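Long-range contact in mini-Z (PDB 3S1B), which is a disulfide-linked two-helix miniprotein, apparently derived from the protein A Z domain, that probably binds a target protein through one helical face: residues Asn2-Leu14 with Gln22-Cys34. Residues are numbered along the deposited sequence; the frame is centred on the assembly and turned at random.
Sequences NKECLLRYKEAAL and QRIAKIVSIDDDC
Ile30 and Arg8 meet where helix 3-14 and the 22-33 part of the second helix run antiparallel, their axes 9.9 Å apart at 177°. Followed outward from Ile30, CB first meets the Tyr9 ring at CE1, 3.8 Å away. Its CG2 methyl, anti to the backbone N, then lies over the ring centre in a CH-pi contact, 3.9 Å from the centroid and 13° off the normal; the same methyl also meets CB of Arg8 and lies over one face of its guanidinium, offset toward the rim. At the tip, CD1 comes near Arg8 NH1, though its placement is less sure. The Arg8 chain bends at chi2 and chi3, and NH2 makes a salt bridge to Asp33 OD2 at 3.6 Å, with the guanidinium and carboxylate planes 44° apart. Glu4 joins this network through a long, charge-only approach to NE. With an alanine here the guanidinium goes, which would probably leave Asp33 without its cross-helix cation and strip Ile30 CG2 of the flat group it lies against. Tyr9 OH donates to Asp31 OD1 at the ring edge, while Ile27 CD1 packs against Tyr9 CD1 and Ala12 CB. Beyond Ala12, extended Lys26 brings NZ to Glu11 OE1 in a salt bridge. At the other end the Cys5 SG-Cys34 SG disulfide ties the first turn of helix 3-14 to the chain terminus. The result is a two-helix hairpin, whose helix 20-33 packs through Ile24 and Val28 on another protein chain.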
ATOM      1  N   ASN B   2       4.664  -3.839  38.668  1.00 84.20           N
ATOM      2  CA  ASN B   2       4.859  -2.752  37.763  1.00 81.97           C
ATOM      3  C   ASN B   2       6.340  -2.595  37.624  1.00 82.54           C
ATOM      4  O   ASN B   2       6.892  -2.733  36.553  1.00 86.78           O
ATOM      5  CB  ASN B   2       4.319  -1.511  38.421  1.00 81.79           C
ATOM      6  CG  ASN B   2       4.024  -0.426  37.447  1.00 85.09           C
ATOM      7  OD1 ASN B   2       4.476   0.690  37.610  1.00 87.19           O
ATOM      8  ND2 ASN B   2       3.250  -0.740  36.432  1.00 80.74           N
ATOM      9  N   LYS B   3       7.012  -2.378  38.731  1.00 83.71           N
ATOM     10  CA  LYS B   3       8.438  -2.246  38.662  1.00 86.07           C
ATOM     11  C   LYS B   3       8.877  -3.560  38.087  1.00 86.23           C
ATOM     12  O   LYS B   3       9.743  -3.614  37.238  1.00 78.38           O
ATOM     13  CB  LYS B   3       8.995  -2.065  40.059  1.00 84.16           C
ATOM     14  CG  LYS B   3      10.481  -2.235  40.184  1.00 83.49           C
ATOM     15  CD  LYS B   3      10.810  -2.754  41.566  1.00 98.35           C
ATOM     16  CE  LYS B   3      12.182  -2.341  42.018  1.00 95.95           C
ATOM     17  NZ  LYS B   3      13.161  -2.474  40.922  1.00 91.85           N
ATOM     18  N   GLU B   4       8.251  -4.627  38.553  1.00 83.85           N
ATOM     19  CA  GLU B   4       8.534  -5.960  38.067  1.00 79.33           C
ATOM     20  C   GLU B   4       8.180  -6.111  36.616  1.00 79.56           C
ATOM     21  O   GLU B   4       8.867  -6.771  35.879  1.00 88.39           O
ATOM     22  CB  GLU B   4       7.755  -6.991  38.841  1.00 75.77           C
ATOM     23  CG  GLU B   4       7.148  -8.001  37.923  1.00 92.77           C
ATOM     24  CD  GLU B   4       6.534  -9.154  38.652  1.00115.32           C
ATOM     25  OE1 GLU B   4       7.213  -9.724  39.520  1.00121.93           O
ATOM     26  OE2 GLU B   4       5.380  -9.505  38.347  1.00118.68           O
ATOM     27  N   CYS B   5       7.076  -5.513  36.208  1.00 76.93           N
ATOM     28  CA  CYS B   5       6.633  -5.604  34.827  1.00 83.49           C
ATOM     29  C   CYS B   5       7.589  -4.962  33.846  1.00 74.36           C
ATOM     30  O   CYS B   5       7.816  -5.470  32.773  1.00 72.64           O
ATOM     31  CB  CYS B   5       5.245  -5.007  34.683  1.00 92.73           C
ATOM     32  SG  CYS B   5       3.943  -6.154  35.075  1.00101.93           S
ATOM     33  N   LEU B   6       8.139  -3.824  34.216  1.00 69.59           N
ATOM     34  CA  LEU B   6       9.087  -3.149  33.365  1.00 76.42           C
ATOM     35  C   LEU B   6      10.304  -3.997  33.186  1.00 71.76           C
ATOM     36  O   LEU B   6      10.846  -4.107  32.108  1.00 89.22           O
ATOM     37  CB  LEU B   6       9.516  -1.851  34.015  1.00 84.29           C
ATOM     38  CG  LEU B   6       8.423  -0.811  34.114  1.00 82.17           C
ATOM     39  CD1 LEU B   6       8.919   0.371  34.866  1.00 72.13           C
ATOM     40  CD2 LEU B   6       7.989  -0.441  32.737  1.00 83.67           C
ATOM     41  N   LEU B   7      10.737  -4.600  34.272  1.00 61.97           N
ATOM     42  CA  LEU B   7      11.922  -5.419  34.280  1.00 55.89           C
ATOM     43  C   LEU B   7      11.760  -6.601  33.389  1.00 58.62           C
ATOM     44  O   LEU B   7      12.696  -7.040  32.763  1.00 63.99           O
ATOM     45  CB  LEU B   7      12.205  -5.868  35.687  1.00 44.51           C
ATOM     46  CG  LEU B   7      12.589  -4.654  36.491  1.00 48.19           C
ATOM     47  CD1 LEU B   7      12.607  -4.964  37.925  1.00 50.42           C
ATOM     48  CD2 LEU B   7      13.906  -4.175  36.037  1.00 33.14           C
ATOM     49  N   ARG B   8      10.559  -7.145  33.398  1.00 56.97           N
ATOM     50  CA  ARG B   8      10.227  -8.286  32.580  1.00 64.11           C
ATOM     51  C   ARG B   8      10.278  -7.937  31.115  1.00 58.86           C
ATOM     52  O   ARG B   8      10.811  -8.672  30.314  1.00 63.00           O
ATOM     53  CB  ARG B   8       8.857  -8.825  32.981  1.00 68.71           C
ATOM     54  CG  ARG B   8       8.901 -10.153  33.702  1.00 61.45           C
ATOM     55  CD  ARG B   8       8.033 -10.191  34.929  1.00 62.78           C
ATOM     56  NE  ARG B   8       6.630 -10.457  34.673  1.00 56.94           N
ATOM     57  CZ  ARG B   8       6.181 -11.535  34.064  1.00 64.09           C
ATOM     58  NH1 ARG B   8       7.024 -12.423  33.604  1.00 85.59           N
ATOM     59  NH2 ARG B   8       4.894 -11.708  33.889  1.00 55.41           N
ATOM     60  N   TYR B   9       9.722  -6.796  30.767  1.00 57.69           N
ATOM     61  CA  TYR B   9       9.774  -6.340  29.401  1.00 57.83           C
ATOM     62  C   TYR B   9      11.204  -6.049  29.026  1.00 60.38           C
ATOM     63  O   TYR B   9      11.634  -6.333  27.931  1.00 61.39           O
ATOM     64  CB  TYR B   9       8.910  -5.116  29.213  1.00 54.48           C
ATOM     65  CG  TYR B   9       7.454  -5.433  29.078  1.00 58.06           C
ATOM     66  CD1 TYR B   9       7.002  -6.268  28.090  1.00 58.67           C
ATOM     67  CD2 TYR B   9       6.533  -4.884  29.926  1.00 66.10           C
ATOM     68  CE1 TYR B   9       5.683  -6.547  27.962  1.00 57.65           C
ATOM     69  CE2 TYR B   9       5.221  -5.157  29.797  1.00 70.97           C
ATOM     70  CZ  TYR B   9       4.799  -5.989  28.820  1.00 64.74           C
ATOM     71  OH  TYR B   9       3.472  -6.261  28.698  1.00 62.65           O
ATOM     72  N   LYS B  10      11.932  -5.432  29.937  1.00 66.85           N
ATOM     73  CA  LYS B  10      13.289  -5.041  29.645  1.00 58.92           C
ATOM     74  C   LYS B  10      14.176  -6.223  29.354  1.00 67.06           C
ATOM     75  O   LYS B  10      14.984  -6.179  28.446  1.00 74.51           O
ATOM     76  CB  LYS B  10      13.861  -4.204  30.780  1.00 60.77           C
ATOM     77  CG  LYS B  10      15.327  -3.939  30.619  1.00 66.64           C
ATOM     78  CD  LYS B  10      15.698  -2.502  30.862  1.00 71.62           C
ATOM     79  CE  LYS B  10      16.114  -2.262  32.272  1.00 70.16           C
ATOM     80  NZ  LYS B  10      14.919  -2.304  33.104  1.00 87.69           N
ATOM     81  N   GLU B  11      14.028  -7.273  30.134  1.00 57.02           N
ATOM     82  CA  GLU B  11      14.794  -8.475  29.930  1.00 54.23           C
ATOM     83  C   GLU B  11      14.460  -9.098  28.602  1.00 50.37           C
ATOM     84  O   GLU B  11      15.295  -9.709  27.985  1.00 63.29           O
ATOM     85  CB  GLU B  11      14.600  -9.438  31.090  1.00 53.32           C
ATOM     86  CG  GLU B  11      14.135 -10.808  30.703  1.00 79.92           C
ATOM     87  CD  GLU B  11      15.245 -11.691  30.255  1.00 93.62           C
ATOM     88  OE1 GLU B  11      14.978 -12.853  29.912  1.00 89.83           O
ATOM     89  OE2 GLU B  11      16.388 -11.227  30.246  1.00 98.16           O
ATOM     90  N   ALA B  12      13.225  -8.975  28.165  1.00 40.04           N
ATOM     91  CA  ALA B  12      12.835  -9.594  26.920  1.00 50.36           C
ATOM     92  C   ALA B  12      13.650  -9.030  25.793  1.00 56.40           C
ATOM     93  O   ALA B  12      14.095  -9.752  24.925  1.00 62.25           O
ATOM     94  CB  ALA B  12      11.399  -9.357  26.665  1.00 46.21           C
ATOM     95  N   ALA B  13      13.814  -7.720  25.800  1.00 62.02           N
ATOM     96  CA  ALA B  13      14.630  -7.025  24.841  1.00 48.88           C
ATOM     97  C   ALA B  13      16.089  -7.354  25.026  1.00 57.12           C
ATOM     98  O   ALA B  13      16.825  -7.518  24.081  1.00 66.78           O
ATOM     99  CB  ALA B  13      14.427  -5.584  25.003  1.00 42.81           C
ATOM    100  N   LEU B  14      16.499  -7.417  26.274  1.00 48.25           N
ATOM    101  CA  LEU B  14      17.872  -7.677  26.649  1.00 40.46           C
ATOM    102  C   LEU B  14      18.436  -9.034  26.287  1.00 49.38           C
ATOM    103  O   LEU B  14      19.627  -9.164  26.128  1.00 49.39           O
ATOM    104  CB  LEU B  14      18.064  -7.423  28.128  1.00 44.01           C
ATOM    105  CG  LEU B  14      18.759  -6.135  28.522  1.00 52.78           C
ATOM    106  CD1 LEU B  14      18.553  -5.126  27.468  1.00 50.78           C
ATOM    107  CD2 LEU B  14      18.250  -5.636  29.832  1.00 45.71           C
ATOM    108  N   GLN B  22      10.890 -16.774  19.926  1.00 47.65           N
ATOM    109  CA  GLN B  22      10.928 -16.925  21.347  1.00 45.95           C
ATOM    110  C   GLN B  22      10.625 -15.610  22.018  1.00 46.99           C
ATOM    111  O   GLN B  22       9.978 -15.570  23.043  1.00 43.58           O
ATOM    112  CB  GLN B  22      12.225 -17.568  21.764  1.00 46.21           C
ATOM    113  CG  GLN B  22      12.459 -18.812  20.973  1.00 50.59           C
ATOM    114  CD  GLN B  22      13.633 -19.588  21.431  1.00 58.49           C
ATOM    115  OE1 GLN B  22      14.763 -19.185  21.248  1.00 64.67           O
ATOM    116  NE2 GLN B  22      13.378 -20.731  22.015  1.00 61.69           N
ATOM    117  N   ARG B  23      11.157 -14.542  21.453  1.00 59.64           N
ATOM    118  CA  ARG B  23      10.955 -13.218  21.993  1.00 53.55           C
ATOM    119  C   ARG B  23       9.544 -12.701  21.922  1.00 52.45           C
ATOM    120  O   ARG B  23       9.065 -12.128  22.868  1.00 54.51           O
ATOM    121  CB  ARG B  23      11.897 -12.231  21.335  1.00 45.87           C
ATOM    122  CG  ARG B  23      11.891 -10.900  21.996  1.00 56.15           C
ATOM    123  CD  ARG B  23      13.037 -10.055  21.543  1.00 65.00           C
ATOM    124  NE  ARG B  23      13.083  -9.903  20.105  1.00 69.76           N
ATOM    125  CZ  ARG B  23      14.009 -10.463  19.354  1.00 75.06           C
ATOM    126  NH1 ARG B  23      14.940 -11.202  19.918  1.00 61.84           N
ATOM    127  NH2 ARG B  23      14.004 -10.287  18.049  1.00 78.86           N
ATOM    128  N   ILE B  24       8.876 -12.898  20.798  1.00 44.83           N
ATOM    129  CA  ILE B  24       7.516 -12.407  20.666  1.00 44.26           C
ATOM    130  C   ILE B  24       6.617 -13.105  21.625  1.00 50.80           C
ATOM    131  O   ILE B  24       5.760 -12.507  22.225  1.00 54.40           O
ATOM    132  CB  ILE B  24       6.960 -12.586  19.274  1.00 44.62           C
ATOM    133  CG1 ILE B  24       7.716 -11.694  18.306  1.00 48.13           C
ATOM    134  CG2 ILE B  24       5.528 -12.205  19.258  1.00 33.46           C
ATOM    135  CD1 ILE B  24       7.859 -10.303  18.801  1.00 39.38           C
ATOM    136  N   ALA B  25       6.832 -14.400  21.755  1.00 59.56           N
ATOM    137  CA  ALA B  25       6.058 -15.240  22.642  1.00 53.18           C
ATOM    138  C   ALA B  25       6.160 -14.880  24.104  1.00 53.29           C
ATOM    139  O   ALA B  25       5.185 -14.916  24.810  1.00 45.91           O
ATOM    140  CB  ALA B  25       6.448 -16.646  22.446  1.00 46.12           C
ATOM    141  N   LYS B  26       7.356 -14.559  24.564  1.00 48.40           N
ATOM    142  CA  LYS B  26       7.550 -14.181  25.947  1.00 47.09           C
ATOM    143  C   LYS B  26       6.870 -12.874  26.271  1.00 54.58           C
ATOM    144  O   LYS B  26       6.362 -12.682  27.345  1.00 56.75           O
ATOM    145  CB  LYS B  26       9.025 -14.027  26.238  1.00 31.09           C
ATOM    146  CG  LYS B  26       9.304 -13.699  27.656  1.00 52.75           C
ATOM    147  CD  LYS B  26      10.778 -13.604  27.902  1.00 74.48           C
ATOM    148  CE  LYS B  26      11.081 -13.245  29.345  1.00 89.53           C
ATOM    149  NZ  LYS B  26      12.547 -13.151  29.588  1.00 89.66           N
ATOM    150  N   ILE B  27       6.804 -11.989  25.299  1.00 54.82           N
ATOM    151  CA  ILE B  27       6.120 -10.731  25.478  1.00 47.30           C
ATOM    152  C   ILE B  27       4.664 -11.001  25.757  1.00 49.99           C
ATOM    153  O   ILE B  27       4.058 -10.394  26.618  1.00 51.72           O
ATOM    154  CB  ILE B  27       6.189  -9.911  24.209  1.00 63.98           C
ATOM    155  CG1 ILE B  27       7.616  -9.481  23.943  1.00 67.96           C
ATOM    156  CG2 ILE B  27       5.350  -8.681  24.337  1.00 52.82           C
ATOM    157  CD1 ILE B  27       8.041  -8.361  24.807  1.00 65.83           C
ATOM    158  N   VAL B  28       4.103 -11.948  25.033  1.00 55.24           N
ATOM    159  CA  VAL B  28       2.712 -12.269  25.207  1.00 46.61           C
ATOM    160  C   VAL B  28       2.485 -12.740  26.619  1.00 48.96           C
ATOM    161  O   VAL B  28       1.491 -12.419  27.217  1.00 54.18           O
ATOM    162  CB  VAL B  28       2.250 -13.314  24.233  1.00 41.38           C
ATOM    163  CG1 VAL B  28       0.832 -13.576  24.440  1.00 40.56           C
ATOM    164  CG2 VAL B  28       2.448 -12.840  22.852  1.00 38.62           C
ATOM    165  N   SER B  29       3.410 -13.500  27.166  1.00 50.23           N
ATOM    166  CA  SER B  29       3.271 -13.935  28.536  1.00 59.50           C
ATOM    167  C   SER B  29       3.280 -12.772  29.497  1.00 81.09           C
ATOM    168  O   SER B  29       2.493 -12.735  30.419  1.00 87.06           O
ATOM    169  CB  SER B  29       4.417 -14.845  28.908  1.00 59.86           C
ATOM    170  OG  SER B  29       4.676 -15.740  27.864  1.00 80.02           O
ATOM    171  N   ILE B  30       4.169 -11.811  29.287  1.00 64.44           N
ATOM    172  CA  ILE B  30       4.254 -10.678  30.183  1.00 57.71           C
ATOM    173  C   ILE B  30       2.948  -9.939  30.125  1.00 64.14           C
ATOM    174  O   ILE B  30       2.490  -9.406  31.112  1.00 59.42           O
ATOM    175  CB  ILE B  30       5.429  -9.757  29.884  1.00 54.72           C
ATOM    176  CG1 ILE B  30       6.670 -10.559  29.541  1.00 51.72           C
ATOM    177  CG2 ILE B  30       5.729  -8.901  31.062  1.00 47.04           C
ATOM    178  CD1 ILE B  30       6.653 -11.907  30.081  1.00 75.14           C
ATOM    179  N   ASP B  31       2.356  -9.883  28.948  1.00 79.95           N
ATOM    180  CA  ASP B  31       1.073  -9.220  28.798  1.00 83.17           C
ATOM    181  C   ASP B  31      -0.044  -9.881  29.585  1.00 78.97           C
ATOM    182  O   ASP B  31      -0.840  -9.203  30.203  1.00 80.55           O
ATOM    183  CB  ASP B  31       0.665  -9.210  27.339  1.00 87.79           C
ATOM    184  CG  ASP B  31       1.510  -8.312  26.511  1.00 85.26           C
ATOM    185  OD1 ASP B  31       2.235  -7.495  27.094  1.00 88.99           O
ATOM    186  OD2 ASP B  31       1.445  -8.419  25.279  1.00 78.17           O
ATOM    187  N   ASP B  32      -0.103 -11.205  29.558  1.00 81.46           N
ATOM    188  CA  ASP B  32      -1.151 -11.940  30.284  1.00 94.95           C
ATOM    189  C   ASP B  32      -1.155 -11.539  31.758  1.00 95.28           C
ATOM    190  O   ASP B  32      -2.199 -11.173  32.304  1.00 96.96           O
ATOM    191  CB  ASP B  32      -0.969 -13.468  30.156  1.00102.68           C
ATOM    192  CG  ASP B  32      -1.453 -14.027  28.807  1.00116.14           C
ATOM    193  OD1 ASP B  32      -1.151 -15.209  28.517  1.00102.08           O
ATOM    194  OD2 ASP B  32      -2.135 -13.305  28.039  1.00125.05           O
ATOM    195  N   ASP B  33       0.017 -11.600  32.386  1.00 99.01           N
ATOM    196  CA  ASP B  33       0.183 -11.180  33.783  1.00 95.18           C
ATOM    197  C   ASP B  33       0.220  -9.657  33.916  1.00 95.38           C
ATOM    198  O   ASP B  33       0.006  -9.121  35.004  1.00102.19           O
ATOM    199  CB  ASP B  33       1.469 -11.778  34.389  1.00 86.68           C
ATOM    200  CG  ASP B  33       1.361 -13.279  34.660  1.00105.62           C
ATOM    201  OD1 ASP B  33       0.306 -13.878  34.361  1.00108.64           O
ATOM    202  OD2 ASP B  33       2.336 -13.865  35.176  1.00117.27           O
ATOM    203  N   CYS B  34       0.492  -8.966  32.812  1.00 93.60           N
ATOM    204  CA  CYS B  34       0.719  -7.531  32.847  1.00 86.41           C
ATOM    205  C   CYS B  34       0.355  -6.865  31.525  1.00 82.70           C
ATOM    206  O   CYS B  34      -0.391  -5.888  31.499  1.00 76.25           O
ATOM    207  CB  CYS B  34       2.188  -7.265  33.176  1.00 79.41           C
ATOM    208  SG  CYS B  34       2.441  -5.726  34.046  1.00198.07           S
TER